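Local atomic coordinates of cupin 2 conserved barrel domain protein (Desulfovibrio desulfuricans subsp. desulfuricans str. G20, PDB entry 2Q30), a protein that is of unknown function but adopts the double-stranded beta-helix fold of the RmlC-like cupins and forms a two-chain assembly. Residues 22-27 and 36-41; 59-64 and 100-105; 55-60 and 84-89. All blocks are in the same frame, centred on the assembly; numbering follows the deposited sequence.

How the contacts relate
Contact 1 closes first along the chain. It is the beta hairpin of strands 23-29 and 34-40. Strand 56-63 then enters the same sheet and opens two overlapping loops. Contact 3 starts from its first part and closes first, at 84-89. Contact 2 starts from its later part and closes later, at 100-105. The two share I59 and V60. Across the sheet the order is 23-29, 34-40, 100-107, 56-63, 82-87. Strand 100-107 thus joins the hairpin to the rest, through probable hydrogen bonds from V104 N to V36 O and from F40 N to M100 O. Contacts 1 and 3 do not touch and lie on opposite sides of the chain's centre.

Contact 1 (22-27 and 36-41); sequences FVMELV and VSFTFK
The F38 ring takes F22 CD1 at its edge, close to its own plane, with F38 CD2 3.7 Å from that atom. The two side chains run side by side in the same direction. Their ring planes meet obliquely, at 60°. M24 SE comes up obliquely to the F38 ring, 3.8 Å from F38 CE2, in a Met-aromatic contact. M24 is a selenomethionine; its extended chain runs alongside the ring. The F22 torsion (chi1 65°) sets CG between backbone N and carbonyl carbon. F22 then touches F38 through its ring atoms CD1 and CE1, but meets F40 mainly through CB, with F22 CB 3.5 Å from F40 CD1. L46 of strand 45-49, in the other sheet, packs on all three phenylalanines.

The strands form an antiparallel beta hairpin at one edge of the five-stranded sheet of the cupin barrel. V23 pairs with T39 and E25 with S37, each through two backbone bonds. The bond from V23 N to T39 O is almost straight, at 177°. M24 with F38 and L26 with V36 are the non-hydrogen-bonded pairs. L26 CD1 presses tightly on V36 CG1, at 3.5 Å.

E25, S37 and T39 give the face they share with V23 a polar patch. One water accepts from S37 OG and T39 OG1 and donates to V23 O and E25 OE2. A second water donates to E25 OE2, at 2.8 Å, and to T39 OG1.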
# COMPACT_ATOMS: atom_id res chain seq x y z
N PHE A 22 -3.78 -16.15 -11.24
CA PHE A 22 -4.05 -14.97 -10.39
C PHE A 22 -5.08 -14.00 -11.01
O PHE A 22 -5.23 -13.93 -12.24
CB PHE A 22 -2.77 -14.19 -10.08
CG PHE A 22 -2.12 -13.55 -11.29
CD1 PHE A 22 -2.49 -12.28 -11.72
CD2 PHE A 22 -1.14 -14.24 -12.01
CE1 PHE A 22 -1.88 -11.68 -12.84
CE2 PHE A 22 -0.53 -13.68 -13.14
CZ PHE A 22 -0.90 -12.40 -13.56
N VAL A 23 -5.75 -13.26 -10.15
CA VAL A 23 -6.73 -12.25 -10.54
C VAL A 23 -6.06 -10.89 -10.36
O VAL A 23 -5.51 -10.61 -9.29
CB VAL A 23 -8.02 -12.29 -9.67
CG1 VAL A 23 -8.91 -11.07 -9.95
CG2 VAL A 23 -8.83 -13.58 -9.92
N MSE A 24 -6.16 -10.06 -11.38
CA MSE A 24 -5.63 -8.69 -11.41
C MSE A 24 -6.80 -7.75 -11.48
O MSE A 24 -7.63 -7.91 -12.36
CB MSE A 24 -4.76 -8.50 -12.65
CG MSE A 24 -4.40 -7.03 -12.97
SE MSE A 24 -3.04 -6.95 -14.35
CE MSE A 24 -3.41 -5.15 -15.03
N GLU A 25 -6.85 -6.76 -10.60
CA GLU A 25 -7.96 -5.77 -10.61
C GLU A 25 -7.42 -4.36 -10.51
O GLU A 25 -6.61 -4.08 -9.65
CB GLU A 25 -8.95 -6.04 -9.46
CG GLU A 25 -9.70 -7.37 -9.57
CD GLU A 25 -10.33 -7.87 -8.26
OE1 GLU A 25 -11.56 -8.08 -8.23
OE2 GLU A 25 -9.59 -8.11 -7.28
N LEU A 26 -7.91 -3.48 -11.37
CA LEU A 26 -7.50 -2.08 -11.38
C LEU A 26 -8.21 -1.39 -10.24
O LEU A 26 -9.43 -1.48 -10.14
CB LEU A 26 -7.90 -1.40 -12.68
CG LEU A 26 -7.45 0.06 -12.86
CD1 LEU A 26 -5.90 0.19 -12.75
CD2 LEU A 26 -7.94 0.54 -14.20
N VAL A 27 -7.45 -0.74 -9.37
CA VAL A 27 -8.01 -0.03 -8.22
C VAL A 27 -8.13 1.43 -8.62
O VAL A 27 -9.18 2.03 -8.44
CB VAL A 27 -7.16 -0.25 -6.95
CG1 VAL A 27 -7.63 0.60 -5.75
CG2 VAL A 27 -7.15 -1.77 -6.61
N VAL A 36 -3.04 -1.27 -8.64
CA VAL A 36 -3.67 -2.54 -9.03
C VAL A 36 -3.43 -3.61 -7.97
O VAL A 36 -2.37 -3.64 -7.33
CB VAL A 36 -3.12 -3.03 -10.40
CG1 VAL A 36 -3.68 -2.18 -11.51
CG2 VAL A 36 -1.59 -3.04 -10.41
N SER A 37 -4.42 -4.47 -7.80
CA SER A 37 -4.34 -5.55 -6.85
C SER A 37 -4.17 -6.85 -7.62
O SER A 37 -4.56 -6.95 -8.79
CB SER A 37 -5.57 -5.63 -5.95
OG SER A 37 -6.73 -5.96 -6.65
N PHE A 38 -3.55 -7.82 -6.93
CA PHE A 38 -3.37 -9.19 -7.44
C PHE A 38 -3.81 -10.12 -6.33
O PHE A 38 -3.36 -9.98 -5.19
CB PHE A 38 -1.94 -9.44 -7.85
CG PHE A 38 -1.48 -8.58 -8.98
CD1 PHE A 38 -0.90 -7.34 -8.75
CD2 PHE A 38 -1.58 -9.03 -10.31
CE1 PHE A 38 -0.45 -6.55 -9.82
CE2 PHE A 38 -1.15 -8.25 -11.36
CZ PHE A 38 -0.57 -7.02 -11.13
N THR A 39 -4.76 -11.02 -6.64
CA THR A 39 -5.30 -11.95 -5.65
C THR A 39 -4.92 -13.35 -6.13
O THR A 39 -5.18 -13.72 -7.28
CB THR A 39 -6.81 -11.82 -5.49
OG1 THR A 39 -7.15 -10.43 -5.29
CG2 THR A 39 -7.28 -12.68 -4.31
N PHE A 40 -4.30 -14.09 -5.23
CA PHE A 40 -3.75 -15.38 -5.51
C PHE A 40 -4.32 -16.44 -4.61
O PHE A 40 -4.51 -16.21 -3.42
CB PHE A 40 -2.25 -15.37 -5.19
CG PHE A 40 -1.48 -14.29 -5.87
CD1 PHE A 40 -0.94 -14.49 -7.12
CD2 PHE A 40 -1.25 -13.07 -5.23
CE1 PHE A 40 -0.18 -13.49 -7.74
CE2 PHE A 40 -0.50 -12.07 -5.84
CZ PHE A 40 0.04 -12.30 -7.10
N LYS A 41 -4.58 -17.61 -5.20
CA LYS A 41 -4.80 -18.82 -4.44
C LYS A 41 -3.38 -19.27 -4.12
O LYS A 41 -2.42 -18.90 -4.83
CB LYS A 41 -5.52 -19.92 -5.22
CG LYS A 41 -7.00 -19.67 -5.52
CD LYS A 41 -7.88 -19.55 -4.26
CE LYS A 41 -8.00 -20.80 -3.39
NZ LYS A 41 -8.73 -20.47 -2.10
O HOH W 1 -6.97 -8.61 -7.25
O HOH W 2 -9.73 -9.59 -4.93

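Contact 2 (59-64 and 100-105); sequences IVVLEG and MKVLVT
I59 reaches over to V102 and V104 on the neighbouring strand. These strands, 56-63 and 100-107, are antiparallel neighbours in the five-stranded sheet of the cupin barrel, and a classic beta bulge interrupts their pairing. From I59 CB the side chain forks. I59 CG2 stands anti to the backbone N and meets V102 CB at 3.8 Å, with V102 CG2 a little farther. I59 CG1 takes the other branch, beside the backbone N (chi1 -56°), and lies alongside V104 CG2 at 4.0 Å. Beyond it CD1 extends the chain (chi2 -178°) to the tip, which points on toward strand 82-87. V94 of the other sheet also packs on I59.

V61 shares this face. V61 CG2 touches V102 CG1 at 4.1 Å. V102 CB also comes near V60 O.

V60 and L103 form a hydrogen-bonded pair with two backbone bonds. L62 and E63 then both face K101, and the register slips by one. The L62 side chain turns toward the other strand, with CB and CG near K101 O and CD1 near K101 CG. V60 of the second subunit packs on L62 as well. The polar ends of E63 and K101 leave the contact. E63 OE1 makes a salt bridge with R80 of the second subunit, and K101 NZ is hydrogen-bonded to L11 O.

K101 O takes two donors at the bulge. The bond from L62 N to K101 O is 2.9 Å but bent to 144°. The bond from E63 N to K101 O is longer at 3.3 Å and straighter, and E63 N lies in the carbonyl plane, on a lone pair of K101 O.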
# COMPACT_ATOMS: atom_id res chain seq x y z
N ILE A 59 4.94 -2.93 -3.68
CA ILE A 59 4.01 -4.05 -3.58
C ILE A 59 3.76 -4.26 -2.10
O ILE A 59 4.70 -4.59 -1.39
CB ILE A 59 4.55 -5.34 -4.19
CG1 ILE A 59 4.95 -5.12 -5.65
CG2 ILE A 59 3.52 -6.46 -4.02
CD1 ILE A 59 5.46 -6.36 -6.38
N VAL A 60 2.51 -4.11 -1.66
CA VAL A 60 2.15 -4.26 -0.25
C VAL A 60 1.35 -5.53 -0.07
O VAL A 60 0.36 -5.73 -0.75
CB VAL A 60 1.30 -3.06 0.21
CG1 VAL A 60 1.03 -3.18 1.73
CG2 VAL A 60 2.03 -1.77 -0.12
N VAL A 61 1.76 -6.40 0.86
CA VAL A 61 1.03 -7.64 1.12
C VAL A 61 -0.10 -7.28 2.10
O VAL A 61 0.16 -6.95 3.25
CB VAL A 61 1.91 -8.78 1.71
CG1 VAL A 61 1.09 -10.04 1.86
CG2 VAL A 61 3.14 -9.03 0.81
N LEU A 62 -1.33 -7.37 1.62
CA LEU A 62 -2.52 -7.05 2.41
C LEU A 62 -3.00 -8.21 3.24
O LEU A 62 -3.54 -8.01 4.31
CB LEU A 62 -3.67 -6.68 1.49
CG LEU A 62 -3.44 -5.57 0.48
CD1 LEU A 62 -4.66 -5.50 -0.42
CD2 LEU A 62 -3.16 -4.26 1.20
N GLU A 63 -2.92 -9.40 2.67
CA GLU A 63 -3.40 -10.60 3.34
C GLU A 63 -2.64 -11.78 2.82
O GLU A 63 -2.27 -11.82 1.63
CB GLU A 63 -4.92 -10.74 3.10
CG GLU A 63 -5.63 -12.00 3.63
CD GLU A 63 -5.64 -12.19 5.14
OE1 GLU A 63 -4.96 -11.48 5.89
OE2 GLU A 63 -6.34 -13.12 5.59
N GLY A 64 -2.38 -12.72 3.74
CA GLY A 64 -1.66 -13.94 3.41
C GLY A 64 -0.17 -13.75 3.40
O GLY A 64 0.34 -12.67 3.75
N MSE A 100 -3.46 -15.16 -0.99
CA MSE A 100 -2.79 -13.90 -0.78
C MSE A 100 -3.33 -12.80 -1.66
O MSE A 100 -3.72 -13.04 -2.80
CB MSE A 100 -1.33 -14.11 -1.12
CG MSE A 100 -0.37 -13.03 -0.71
SE MSE A 100 1.30 -13.30 -1.64
CE MSE A 100 0.94 -12.37 -3.19
N LYS A 101 -3.36 -11.59 -1.11
CA LYS A 101 -3.69 -10.41 -1.89
C LYS A 101 -2.63 -9.35 -1.65
O LYS A 101 -2.20 -9.11 -0.50
CB LYS A 101 -5.10 -9.91 -1.63
CG LYS A 101 -5.56 -8.86 -2.61
CD LYS A 101 -7.03 -8.52 -2.42
CE LYS A 101 -7.55 -7.49 -3.44
NZ LYS A 101 -9.05 -7.34 -3.33
N VAL A 102 -2.21 -8.72 -2.75
CA VAL A 102 -1.25 -7.62 -2.72
C VAL A 102 -1.79 -6.42 -3.48
O VAL A 102 -2.64 -6.57 -4.34
CB VAL A 102 0.14 -8.03 -3.29
CG1 VAL A 102 0.70 -9.20 -2.49
CG2 VAL A 102 0.09 -8.34 -4.78
N LEU A 103 -1.26 -5.25 -3.14
CA LEU A 103 -1.60 -3.99 -3.79
C LEU A 103 -0.33 -3.43 -4.37
O LEU A 103 0.67 -3.31 -3.67
CB LEU A 103 -2.17 -3.00 -2.79
CG LEU A 103 -2.78 -1.73 -3.42
CD1 LEU A 103 -3.94 -2.06 -4.37
CD2 LEU A 103 -3.27 -0.81 -2.29
N VAL A 104 -0.38 -3.07 -5.64
CA VAL A 104 0.76 -2.52 -6.33
C VAL A 104 0.45 -1.09 -6.70
O VAL A 104 -0.59 -0.86 -7.27
CB VAL A 104 1.07 -3.34 -7.61
CG1 VAL A 104 2.31 -2.74 -8.37
CG2 VAL A 104 1.28 -4.79 -7.24
N THR A 105 1.35 -0.17 -6.37
CA THR A 105 1.28 1.26 -6.72
C THR A 105 2.52 1.54 -7.57
O THR A 105 3.64 1.27 -7.14
CB THR A 105 1.25 2.18 -5.49
OG1 THR A 105 0.11 1.81 -4.69
CG2 THR A 105 1.11 3.65 -5.94

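Contact 3 (55-60 and 84-89); sequences GELNIV and LVAPIS
L57 and A86 mark the close-packed part of this contact. L57 CD2 lies only 3.2 Å from A86 O and also reaches A86 CB and P87 O. With chi1 at 70°, L57 CG is held close to both backbone neighbours, and CD2 is left leaning toward A86. On the same face L84 lies alongside I59, with L84 CD2 3.8 Å from I59 CD1. F68 of strand 66-69 packs on both residues, so this face is turned to the other sheet of the fold.

Backbone bonds fix the register. L57 N donates to A86 O at 2.7 Å, and A86 N returns a bond to L57 O. I59 and L84 form the second hydrogen-bonded pair. N58 with V85 is a non-hydrogen-bonded pair, and N58 CA comes close to L84 O.

Both strands, 56-63 and 82-87, belong to the five-stranded antiparallel sheet of the cupin barrel. Strand 82-87 is outermost within its chain, but L84 and V85 pair antiparallel with a strand of the second subunit, so the sheet continues across the interface. E56 OE1 is hydrogen-bonded to S30 OG and N32 ND2 of that subunit.

The G55 and S89 end is the solvent side. The side chains of E56 and P87 diverge here. I88 N closes the ladder on G55 O at 3.0 Å, yet this donor stands 35° out of the carbonyl plane. The I88 side chain lies against the G55-E56 backbone, with I88 CD1 3.7 Å from G55 C and CG1 against E56 C. A water donates to G55 O at 2.7 Å and accepts from S89 N, bridging the exposed S89 to the opposite strand end.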
# COMPACT_ATOMS: atom_id res chain seq x y z
N GLY A 55 10.61 5.13 -13.23
CA GLY A 55 9.61 5.06 -12.18
C GLY A 55 9.84 3.87 -11.30
O GLY A 55 10.69 3.02 -11.60
N GLU A 56 9.05 3.81 -10.23
CA GLU A 56 9.11 2.74 -9.25
C GLU A 56 7.77 2.12 -8.94
O GLU A 56 6.74 2.67 -9.28
CB GLU A 56 9.71 3.31 -7.97
CG GLU A 56 11.20 3.54 -8.05
CD GLU A 56 11.67 4.42 -6.93
OE1 GLU A 56 11.42 5.63 -7.02
OE2 GLU A 56 12.32 3.92 -5.99
N LEU A 57 7.78 0.95 -8.32
CA LEU A 57 6.55 0.38 -7.79
C LEU A 57 6.75 -0.01 -6.35
O LEU A 57 7.89 -0.23 -5.92
CB LEU A 57 6.05 -0.84 -8.56
CG LEU A 57 6.84 -2.16 -8.47
CD1 LEU A 57 5.99 -3.33 -8.88
CD2 LEU A 57 8.07 -2.08 -9.31
N ASN A 58 5.65 -0.10 -5.61
CA ASN A 58 5.71 -0.71 -4.30
C ASN A 58 4.64 -1.80 -4.31
O ASN A 58 3.58 -1.63 -4.93
CB ASN A 58 5.65 0.29 -3.14
CG ASN A 58 4.27 0.85 -2.86
OD1 ASN A 58 3.40 0.17 -2.37
ND2 ASN A 58 4.11 2.13 -3.09
N ILE A 59 4.94 -2.93 -3.68
CA ILE A 59 4.01 -4.05 -3.58
C ILE A 59 3.76 -4.26 -2.10
O ILE A 59 4.70 -4.59 -1.39
CB ILE A 59 4.55 -5.34 -4.19
CG1 ILE A 59 4.95 -5.12 -5.65
CG2 ILE A 59 3.52 -6.46 -4.02
CD1 ILE A 59 5.46 -6.36 -6.38
N VAL A 60 2.51 -4.11 -1.66
CA VAL A 60 2.15 -4.26 -0.25
C VAL A 60 1.35 -5.53 -0.07
O VAL A 60 0.36 -5.73 -0.75
CB VAL A 60 1.30 -3.06 0.21
CG1 VAL A 60 1.03 -3.18 1.73
CG2 VAL A 60 2.03 -1.77 -0.12
N LEU A 84 7.50 -4.30 -0.82
CA LEU A 84 8.66 -4.34 -1.70
C LEU A 84 8.65 -3.02 -2.43
O LEU A 84 7.58 -2.63 -2.85
CB LEU A 84 8.49 -5.44 -2.73
CG LEU A 84 9.55 -5.58 -3.83
CD1 LEU A 84 10.84 -6.10 -3.27
CD2 LEU A 84 8.98 -6.51 -4.89
N VAL A 85 9.80 -2.35 -2.55
CA VAL A 85 9.93 -1.15 -3.37
C VAL A 85 11.01 -1.44 -4.41
O VAL A 85 12.10 -1.89 -4.06
CB VAL A 85 10.29 0.13 -2.60
CG1 VAL A 85 10.15 1.40 -3.55
CG2 VAL A 85 9.39 0.31 -1.40
N ALA A 86 10.73 -1.14 -5.66
CA ALA A 86 11.65 -1.43 -6.74
C ALA A 86 11.41 -0.55 -7.94
O ALA A 86 10.29 -0.08 -8.14
CB ALA A 86 11.51 -2.93 -7.15
N PRO A 87 12.48 -0.30 -8.73
CA PRO A 87 12.27 0.33 -10.03
C PRO A 87 11.37 -0.60 -10.89
O PRO A 87 11.42 -1.83 -10.76
CB PRO A 87 13.70 0.44 -10.62
CG PRO A 87 14.59 0.42 -9.43
CD PRO A 87 13.92 -0.53 -8.49
N ILE A 88 10.53 0.01 -11.72
CA ILE A 88 9.65 -0.72 -12.65
C ILE A 88 10.46 -1.61 -13.62
O ILE A 88 10.00 -2.69 -14.04
CB ILE A 88 8.73 0.28 -13.43
CG1 ILE A 88 7.75 0.97 -12.48
CG2 ILE A 88 7.94 -0.40 -14.52
CD1 ILE A 88 7.12 2.21 -13.13
N SER A 89 11.66 -1.13 -13.99
CA SER A 89 12.57 -1.84 -14.87
C SER A 89 13.29 -3.02 -14.19
O SER A 89 13.88 -3.85 -14.89
CB SER A 89 13.60 -0.86 -15.48
OG SER A 89 14.27 -0.12 -14.47
O HOH W 3 12.28 1.91 -13.52